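Local coordinates for protein protease Do-like 2, chloroplastic (Arabidopsis thaliana, PDB 4FLN) that cleaves photodamaged D1 protein of photosystem II in the chloroplast, acting as a serine protease that makes the primary cut, at residues G334-I339 / Q351-P356; R283-S288 / Y406-F411. All blocks are in the same frame, centred on the assembly; numbering follows the deposited sequence.

Contact 1: G334-I339 / Q351-P356; sequences GDIAEI and QVVLRP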
ATOM      1  N   GLY B 334      39.039  11.004 -29.404  1.00 48.26           N
ATOM      2  CA  GLY B 334      40.082  10.936 -30.406  1.00 47.33           C
ATOM      3  C   GLY B 334      41.465  10.659 -29.849  1.00 47.72           C
ATOM      4  O   GLY B 334      42.377  10.309 -30.598  1.00 56.62           O
ATOM      5  N   ASP B 335      41.628  10.814 -28.537  1.00 43.76           N
ATOM      6  CA  ASP B 335      42.943  10.656 -27.914  1.00 47.52           C
ATOM      7  C   ASP B 335      43.455   9.226 -27.947  1.00 54.63           C
ATOM      8  O   ASP B 335      42.678   8.268 -27.960  1.00 66.31           O
ATOM      9  CB  ASP B 335      42.925  11.129 -26.462  1.00 48.59           C
ATOM     10  CG  ASP B 335      42.954  12.632 -26.333  1.00 61.87           C
ATOM     11  OD1 ASP B 335      43.083  13.329 -27.373  1.00 65.57           O
ATOM     12  OD2 ASP B 335      42.865  13.110 -25.179  1.00 62.82           O
ATOM     13  N   ILE B 336      44.773   9.085 -27.938  1.00 49.53           N
ATOM     14  CA  ILE B 336      45.386   7.768 -27.841  1.00 45.92           C
ATOM     15  C   ILE B 336      45.953   7.525 -26.441  1.00 41.59           C
ATOM     16  O   ILE B 336      46.621   8.389 -25.869  1.00 46.32           O
ATOM     17  CB  ILE B 336      46.489   7.591 -28.898  1.00 46.65           C
ATOM     18  CG1 ILE B 336      45.897   7.750 -30.305  1.00 52.44           C
ATOM     19  CG2 ILE B 336      47.184   6.255 -28.725  1.00 46.34           C
ATOM     20  CD1 ILE B 336      46.715   7.115 -31.423  1.00 40.37           C
ATOM     21  N   ALA B 337      45.665   6.354 -25.890  1.00 30.74           N
ATOM     22  CA  ALA B 337      46.271   5.924 -24.629  1.00 37.03           C
ATOM     23  C   ALA B 337      47.215   4.759 -24.880  1.00 38.95           C
ATOM     24  O   ALA B 337      46.909   3.875 -25.673  1.00 34.06           O
ATOM     25  CB  ALA B 337      45.200   5.511 -23.621  1.00 35.59           C
ATOM     26  N   GLU B 338      48.367   4.762 -24.216  1.00 39.44           N
ATOM     27  CA  GLU B 338      49.248   3.605 -24.251  1.00 35.59           C
ATOM     28  C   GLU B 338      48.844   2.609 -23.174  1.00 41.50           C
ATOM     29  O   GLU B 338      48.636   2.967 -22.023  1.00 52.64           O
ATOM     30  CB  GLU B 338      50.699   4.027 -24.095  1.00 41.17           C
ATOM     31  CG  GLU B 338      51.152   5.011 -25.159  1.00 51.13           C
ATOM     32  CD  GLU B 338      52.621   5.343 -25.055  1.00 54.44           C
ATOM     33  OE1 GLU B 338      53.051   6.345 -25.668  1.00 52.73           O
ATOM     34  OE2 GLU B 338      53.344   4.596 -24.364  1.00 53.67           O
ATOM     35  N   ILE B 339      48.709   1.349 -23.554  1.00 46.03           N
ATOM     36  CA  ILE B 339      48.225   0.356 -22.617  1.00 44.58           C
ATOM     37  C   ILE B 339      49.144  -0.859 -22.545  1.00 44.08           C
ATOM     38  O   ILE B 339      49.368  -1.551 -23.537  1.00 49.49           O
ATOM     39  CB  ILE B 339      46.780  -0.058 -22.961  1.00 42.65           C
ATOM     40  CG1 ILE B 339      45.856   1.163 -22.896  1.00 43.98           C
ATOM     41  CG2 ILE B 339      46.291  -1.154 -22.024  1.00 28.02           C
ATOM     42  CD1 ILE B 339      44.415   0.884 -23.279  1.00 30.13           C
ATOM     43  N   GLN B 351      48.652   0.740 -28.448  1.00 41.45           N
ATOM     44  CA  GLN B 351      47.969   2.031 -28.431  1.00 40.46           C
ATOM     45  C   GLN B 351      46.492   1.848 -28.774  1.00 44.29           C
ATOM     46  O   GLN B 351      46.146   1.026 -29.617  1.00 46.85           O
ATOM     47  CB  GLN B 351      48.588   2.994 -29.437  1.00 33.87           C
ATOM     48  CG  GLN B 351      50.066   3.217 -29.279  1.00 45.07           C
ATOM     49  CD  GLN B 351      50.602   4.197 -30.306  1.00 64.19           C
ATOM     50  OE1 GLN B 351      50.456   5.411 -30.153  1.00 67.78           O
ATOM     51  NE2 GLN B 351      51.220   3.675 -31.364  1.00 72.26           N
ATOM     52  N   VAL B 352      45.625   2.616 -28.122  1.00 41.59           N
ATOM     53  CA  VAL B 352      44.196   2.540 -28.383  1.00 37.28           C
ATOM     54  C   VAL B 352      43.576   3.915 -28.525  1.00 39.53           C
ATOM     55  O   VAL B 352      43.824   4.799 -27.712  1.00 50.82           O
ATOM     56  CB  VAL B 352      43.452   1.813 -27.265  1.00 41.67           C
ATOM     57  CG1 VAL B 352      41.993   1.651 -27.647  1.00 43.72           C
ATOM     58  CG2 VAL B 352      44.085   0.459 -27.001  1.00 44.87           C
ATOM     59  N   VAL B 353      42.776   4.102 -29.565  1.00 37.71           N
ATOM     60  CA  VAL B 353      42.009   5.329 -29.692  1.00 43.41           C
ATOM     61  C   VAL B 353      40.810   5.230 -28.763  1.00 47.50           C
ATOM     62  O   VAL B 353      40.156   4.186 -28.701  1.00 51.82           O
ATOM     63  CB  VAL B 353      41.503   5.560 -31.133  1.00 43.53           C
ATOM     64  CG1 VAL B 353      40.702   6.863 -31.211  1.00 37.20           C
ATOM     65  CG2 VAL B 353      42.660   5.567 -32.123  1.00 42.14           C
ATOM     66  N   LEU B 354      40.532   6.309 -28.037  1.00 41.11           N
ATOM     67  CA  LEU B 354      39.396   6.344 -27.129  1.00 44.75           C
ATOM     68  C   LEU B 354      38.275   7.226 -27.666  1.00 47.94           C
ATOM     69  O   LEU B 354      38.459   8.418 -27.876  1.00 48.08           O
ATOM     70  CB  LEU B 354      39.829   6.868 -25.766  1.00 46.99           C
ATOM     71  CG  LEU B 354      41.155   6.326 -25.258  1.00 48.98           C
ATOM     72  CD1 LEU B 354      41.555   7.021 -23.962  1.00 50.96           C
ATOM     73  CD2 LEU B 354      41.052   4.832 -25.082  1.00 38.45           C
ATOM     74  N   ARG B 355      37.105   6.645 -27.880  1.00 49.02           N
ATOM     75  CA  ARG B 355      35.958   7.451 -28.267  1.00 55.68           C
ATOM     76  C   ARG B 355      34.821   7.262 -27.274  1.00 52.24           C
ATOM     77  O   ARG B 355      34.799   6.276 -26.536  1.00 51.96           O
ATOM     78  CB  ARG B 355      35.520   7.137 -29.701  1.00 48.79           C
ATOM     79  CG  ARG B 355      36.565   7.514 -30.741  1.00 54.13           C
ATOM     80  CD  ARG B 355      35.974   8.358 -31.864  1.00 63.22           C
ATOM     81  NE  ARG B 355      36.351   9.766 -31.757  1.00 69.64           N
ATOM     82  CZ  ARG B 355      37.194  10.386 -32.578  1.00 59.97           C
ATOM     83  NH1 ARG B 355      37.748   9.727 -33.578  1.00 57.89           N
ATOM     84  NH2 ARG B 355      37.478  11.668 -32.400  1.00 61.91           N
ATOM     85  N   PRO B 356      33.896   8.230 -27.229  1.00 45.60           N
ATOM     86  CA  PRO B 356      32.714   8.142 -26.370  1.00 43.97           C
ATOM     87  C   PRO B 356      31.909   6.897 -26.697  1.00 44.50           C
ATOM     88  O   PRO B 356      31.924   6.449 -27.836  1.00 42.19           O
ATOM     89  CB  PRO B 356      31.922   9.405 -26.725  1.00 35.67           C
ATOM     90  CG  PRO B 356      32.557   9.964 -27.939  1.00 32.47           C
ATOM     91  CD  PRO B 356      33.967   9.521 -27.926  1.00 35.72           C
TER
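The guanidinium group of Arg355 lies against the backbone of Gly334, whose CA sits 3.4 Å from Arg355 NH2, over one face of the plane and displaced toward its rim. Bends at chi2 (-129°) and chi3 (105°) turn the arginine chain so that its end meets the glycine. The carboxylate of Asp335 turns away from the opposing segment, and its OD2 accepts a hydrogen bond from Phe332 N. The amide of Gln351 meets Ile336 through its oxygen, OE1 lying 3.7 Å from Ile336 CG2; the same methyl also rests on Gln351 CB, the two side chains crossing at a slant. These groups flank the two arms of a beta hairpin, strands 336-343 and 346-353, which end the sheet of the first PDZ domain. Its antiparallel register follows from the bridges: Ala337 and Val352 form a hydrogen-bonded pair, with Ala337 N reaching Val352 O and Val352 N reaching Ala337 O, each at 3.0 Å, while Ile336-Val353 and Glu338-Gln351 are non-hydrogen-bonded pairs. Beyond the regular pairing, Leu354 N donates to Asp335 O at 2.9 Å in a nearly linear arrangement at the acceptor (C=O...N angle 171°), and Gly334 N closes the row on Leu354 O at 3.1 Å. On the sheet face that carries Ala337 and Val352, apolar groups interlock: Ile339 CD1 comes within 3.8 Å of Val352 CG2, and Leu354 CD1 within 4.0 Å of Ala337 CB. Phe303, from strand 299-303, the other sheet neighbour of 336-343, touches both Ala337 and Ile339. On the other face, Ile336 CG1 and Val353 CG2 are 4.3 Å apart, a loose apolar contact, alongside Gln351. Val353 N turns to the neighbouring loop, where Asp289 OD2 accepts its hydrogen bond.

Contact 2: R283-S288 / Y406-F411; sequences RVEPTS and YSVARF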
ATOM      1  N   ARG B 283      35.222  -8.768 -22.803  1.00 54.05           N
ATOM      2  CA  ARG B 283      34.534  -8.429 -24.039  1.00 48.74           C
ATOM      3  C   ARG B 283      35.011  -7.067 -24.532  1.00 46.74           C
ATOM      4  O   ARG B 283      35.450  -6.231 -23.740  1.00 48.57           O
ATOM      5  CB  ARG B 283      33.017  -8.407 -23.830  1.00 50.17           C
ATOM      6  CG  ARG B 283      32.240  -9.261 -24.808  1.00 72.35           C
ATOM      7  CD  ARG B 283      31.926 -10.635 -24.226  1.00 90.64           C
ATOM      8  NE  ARG B 283      32.285 -11.735 -25.124  1.00 94.44           N
ATOM      9  CZ  ARG B 283      31.448 -12.328 -25.971  1.00 90.88           C
ATOM     10  NH1 ARG B 283      30.184 -11.928 -26.062  1.00 82.39           N
ATOM     11  NH2 ARG B 283      31.881 -13.324 -26.733  1.00 93.92           N
ATOM     12  N   VAL B 284      34.920  -6.855 -25.841  1.00 41.88           N
ATOM     13  CA  VAL B 284      35.265  -5.581 -26.459  1.00 45.67           C
ATOM     14  C   VAL B 284      34.096  -5.093 -27.307  1.00 43.41           C
ATOM     15  O   VAL B 284      33.367  -5.892 -27.892  1.00 45.40           O
ATOM     16  CB  VAL B 284      36.501  -5.719 -27.365  1.00 47.07           C
ATOM     17  CG1 VAL B 284      37.711  -6.087 -26.551  1.00 42.16           C
ATOM     18  CG2 VAL B 284      36.255  -6.779 -28.420  1.00 54.85           C
ATOM     19  N   GLU B 285      33.915  -3.781 -27.367  1.00 42.12           N
ATOM     20  CA  GLU B 285      32.916  -3.195 -28.251  1.00 45.47           C
ATOM     21  C   GLU B 285      33.405  -3.116 -29.702  1.00 50.47           C
ATOM     22  O   GLU B 285      34.436  -2.515 -29.995  1.00 51.80           O
ATOM     23  CB  GLU B 285      32.509  -1.809 -27.761  1.00 50.91           C
ATOM     24  CG  GLU B 285      31.435  -1.817 -26.695  1.00 66.09           C
ATOM     25  CD  GLU B 285      31.141  -0.427 -26.169  1.00 84.62           C
ATOM     26  OE1 GLU B 285      30.877   0.484 -26.991  1.00 92.73           O
ATOM     27  OE2 GLU B 285      31.191  -0.245 -24.932  1.00 86.06           O
ATOM     28  N   PRO B 286      32.642  -3.717 -30.622  1.00 48.87           N
ATOM     29  CA  PRO B 286      32.974  -3.752 -32.050  1.00 44.38           C
ATOM     30  C   PRO B 286      33.140  -2.379 -32.682  1.00 47.88           C
ATOM     31  O   PRO B 286      33.851  -2.283 -33.673  1.00 60.58           O
ATOM     32  CB  PRO B 286      31.768  -4.460 -32.670  1.00 37.57           C
ATOM     33  CG  PRO B 286      31.213  -5.280 -31.564  1.00 37.41           C
ATOM     34  CD  PRO B 286      31.399  -4.451 -30.330  1.00 36.60           C
ATOM     35  N   THR B 287      32.503  -1.340 -32.148  1.00 38.08           N
ATOM     36  CA  THR B 287      32.635  -0.022 -32.765  1.00 43.49           C
ATOM     37  C   THR B 287      33.800   0.778 -32.221  1.00 43.24           C
ATOM     38  O   THR B 287      34.051   1.885 -32.687  1.00 46.15           O
ATOM     39  CB  THR B 287      31.354   0.851 -32.669  1.00 56.96           C
ATOM     40  OG1 THR B 287      31.193   1.359 -31.336  1.00 47.31           O
ATOM     41  CG2 THR B 287      30.120   0.068 -33.113  1.00 60.56           C
ATOM     42  N   SER B 288      34.517   0.216 -31.253  1.00 46.15           N
ATOM     43  CA  SER B 288      35.641   0.913 -30.631  1.00 46.55           C
ATOM     44  C   SER B 288      36.968   0.424 -31.213  1.00 45.84           C
ATOM     45  O   SER B 288      37.066  -0.718 -31.668  1.00 36.37           O
ATOM     46  CB  SER B 288      35.630   0.735 -29.116  1.00 49.95           C
ATOM     47  OG  SER B 288      36.222  -0.496 -28.748  1.00 53.33           O
ATOM     48  N   TYR B 406      21.383  -5.762 -22.853  1.00 72.03           N
ATOM     49  CA  TYR B 406      22.530  -6.648 -23.097  1.00 73.18           C
ATOM     50  C   TYR B 406      23.272  -6.513 -24.437  1.00 72.44           C
ATOM     51  O   TYR B 406      24.242  -7.229 -24.686  1.00 77.53           O
ATOM     52  CB  TYR B 406      22.110  -8.112 -22.886  1.00 81.06           C
ATOM     53  CG  TYR B 406      21.772  -8.447 -21.448  1.00 93.29           C
ATOM     54  CD1 TYR B 406      22.104  -9.680 -20.901  1.00 98.79           C
ATOM     55  CD2 TYR B 406      21.135  -7.522 -20.633  1.00101.71           C
ATOM     56  CE1 TYR B 406      21.801  -9.978 -19.587  1.00110.95           C
ATOM     57  CE2 TYR B 406      20.830  -7.807 -19.324  1.00111.08           C
ATOM     58  CZ  TYR B 406      21.162  -9.036 -18.802  1.00120.38           C
ATOM     59  OH  TYR B 406      20.850  -9.313 -17.488  1.00129.97           O
ATOM     60  N   SER B 407      22.817  -5.625 -25.308  1.00 66.37           N
ATOM     61  CA  SER B 407      23.347  -5.608 -26.669  1.00 59.52           C
ATOM     62  C   SER B 407      24.203  -4.387 -27.015  1.00 57.94           C
ATOM     63  O   SER B 407      23.956  -3.280 -26.542  1.00 50.82           O
ATOM     64  CB  SER B 407      22.218  -5.764 -27.683  1.00 60.10           C
ATOM     65  OG  SER B 407      22.708  -5.555 -28.990  1.00 67.14           O
ATOM     66  N   VAL B 408      25.208  -4.603 -27.857  1.00 58.37           N
ATOM     67  CA  VAL B 408      26.113  -3.533 -28.258  1.00 58.68           C
ATOM     68  C   VAL B 408      25.976  -3.254 -29.748  1.00 49.32           C
ATOM     69  O   VAL B 408      25.553  -4.115 -30.504  1.00 54.98           O
ATOM     70  CB  VAL B 408      27.589  -3.880 -27.955  1.00 50.16           C
ATOM     71  CG1 VAL B 408      27.749  -4.273 -26.505  1.00 45.87           C
ATOM     72  CG2 VAL B 408      28.072  -4.992 -28.866  1.00 40.88           C
ATOM     73  N   ALA B 409      26.327  -2.044 -30.160  1.00 41.66           N
ATOM     74  CA  ALA B 409      26.333  -1.692 -31.574  1.00 46.04           C
ATOM     75  C   ALA B 409      27.379  -2.506 -32.345  1.00 49.57           C
ATOM     76  O   ALA B 409      28.542  -2.549 -31.955  1.00 49.57           O
ATOM     77  CB  ALA B 409      26.596  -0.198 -31.739  1.00 40.99           C
ATOM     78  N   ARG B 410      26.958  -3.151 -33.433  1.00 55.66           N
ATOM     79  CA  ARG B 410      27.873  -3.899 -34.303  1.00 58.02           C
ATOM     80  C   ARG B 410      28.597  -2.995 -35.304  1.00 60.55           C
ATOM     81  O   ARG B 410      29.638  -3.365 -35.850  1.00 65.51           O
ATOM     82  CB  ARG B 410      27.135  -5.010 -35.059  1.00 59.52           C
ATOM     83  CG  ARG B 410      26.604  -6.139 -34.188  1.00 62.60           C
ATOM     84  CD  ARG B 410      25.815  -7.141 -35.016  1.00 69.68           C
ATOM     85  NE  ARG B 410      24.786  -6.481 -35.817  1.00 83.54           N
ATOM     86  CZ  ARG B 410      23.540  -6.925 -35.965  1.00 92.87           C
ATOM     87  NH1 ARG B 410      23.146  -8.044 -35.366  1.00 89.23           N
ATOM     88  NH2 ARG B 410      22.682  -6.241 -36.715  1.00 98.12           N
ATOM     89  N   PHE B 411      28.030  -1.820 -35.555  1.00 54.84           N
ATOM     90  CA  PHE B 411      28.657  -0.820 -36.417  1.00 57.92           C
ATOM     91  C   PHE B 411      28.087   0.552 -36.084  1.00 53.97           C
ATOM     92  O   PHE B 411      27.053   0.649 -35.419  1.00 47.99           O
ATOM     93  CB  PHE B 411      28.422  -1.152 -37.886  1.00 60.18           C
ATOM     94  CG  PHE B 411      26.977  -1.369 -38.227  1.00 68.29           C
ATOM     95  CD1 PHE B 411      26.146  -0.294 -38.496  1.00 66.66           C
ATOM     96  CD2 PHE B 411      26.445  -2.646 -38.271  1.00 69.18           C
ATOM     97  CE1 PHE B 411      24.814  -0.491 -38.804  1.00 65.76           C
ATOM     98  CE2 PHE B 411      25.112  -2.845 -38.582  1.00 66.03           C
ATOM     99  CZ  PHE B 411      24.299  -1.765 -38.850  1.00 64.84           C
TER
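Glu285 opens the contact with its aliphatic part, CG standing 4.4 Å from Val408 CG1, while its carboxylate makes a salt bridge through OE2 with Arg357 NE. Pro286 follows and brings its ring carbon CD to the same valine, 3.7 Å from Val408 CG2, the ring and the isopropyl group crossing at about a right angle. The Val408 torsion (chi1 -53°) sets CG2 between backbone N and carbonyl carbon, facing the proline. CB, CG and CD of Pro286 also all lie 3.8 Å from Ala409 O. Thr287 reaches across with its methyl rather than its hydroxyl; with CG2 trans to the carbonyl carbon (chi1 75° for OG1), that methyl rests 3.8 Å from Ala409 CB and 3.6 Å from Phe411 C. Ser288 stays on its own segment, where its N and OG both donate to Glu285 O and close the bend. The cross-interface contacts are thus van der Waals, carbon against carbon or carbonyl oxygen. The geometry is that of a type I beta turn, Glu285 to Ser288, leaving a strand of the first PDZ domain and packing on the loop after helix 398-406 of the second, beside a bound peptide that also touches Glu285 and Val408.

How the contacts relate
Read from the N terminus, the chain passes the two-barrel protease domain and reaches 283-288, the first arm of contact 2. It then runs through the rest of the first PDZ domain, where contact 1 joins 334-339 to 351-356 across only 11 intervening residues. Contact 2 closes later, at 406-411, after 117 residues, so contact 1 is nested inside its loop without crossing it. Contact 1 pairs two strands of one sheet; contact 2 joins another strand of that sheet, 279-284, to the second PDZ domain. Their centres lie 16 Å apart and their nearest atoms about 6 Å, without touching. The chain leaving contact 1 bridges this gap: Val358 touches both Thr287 and Ala409 of contact 2.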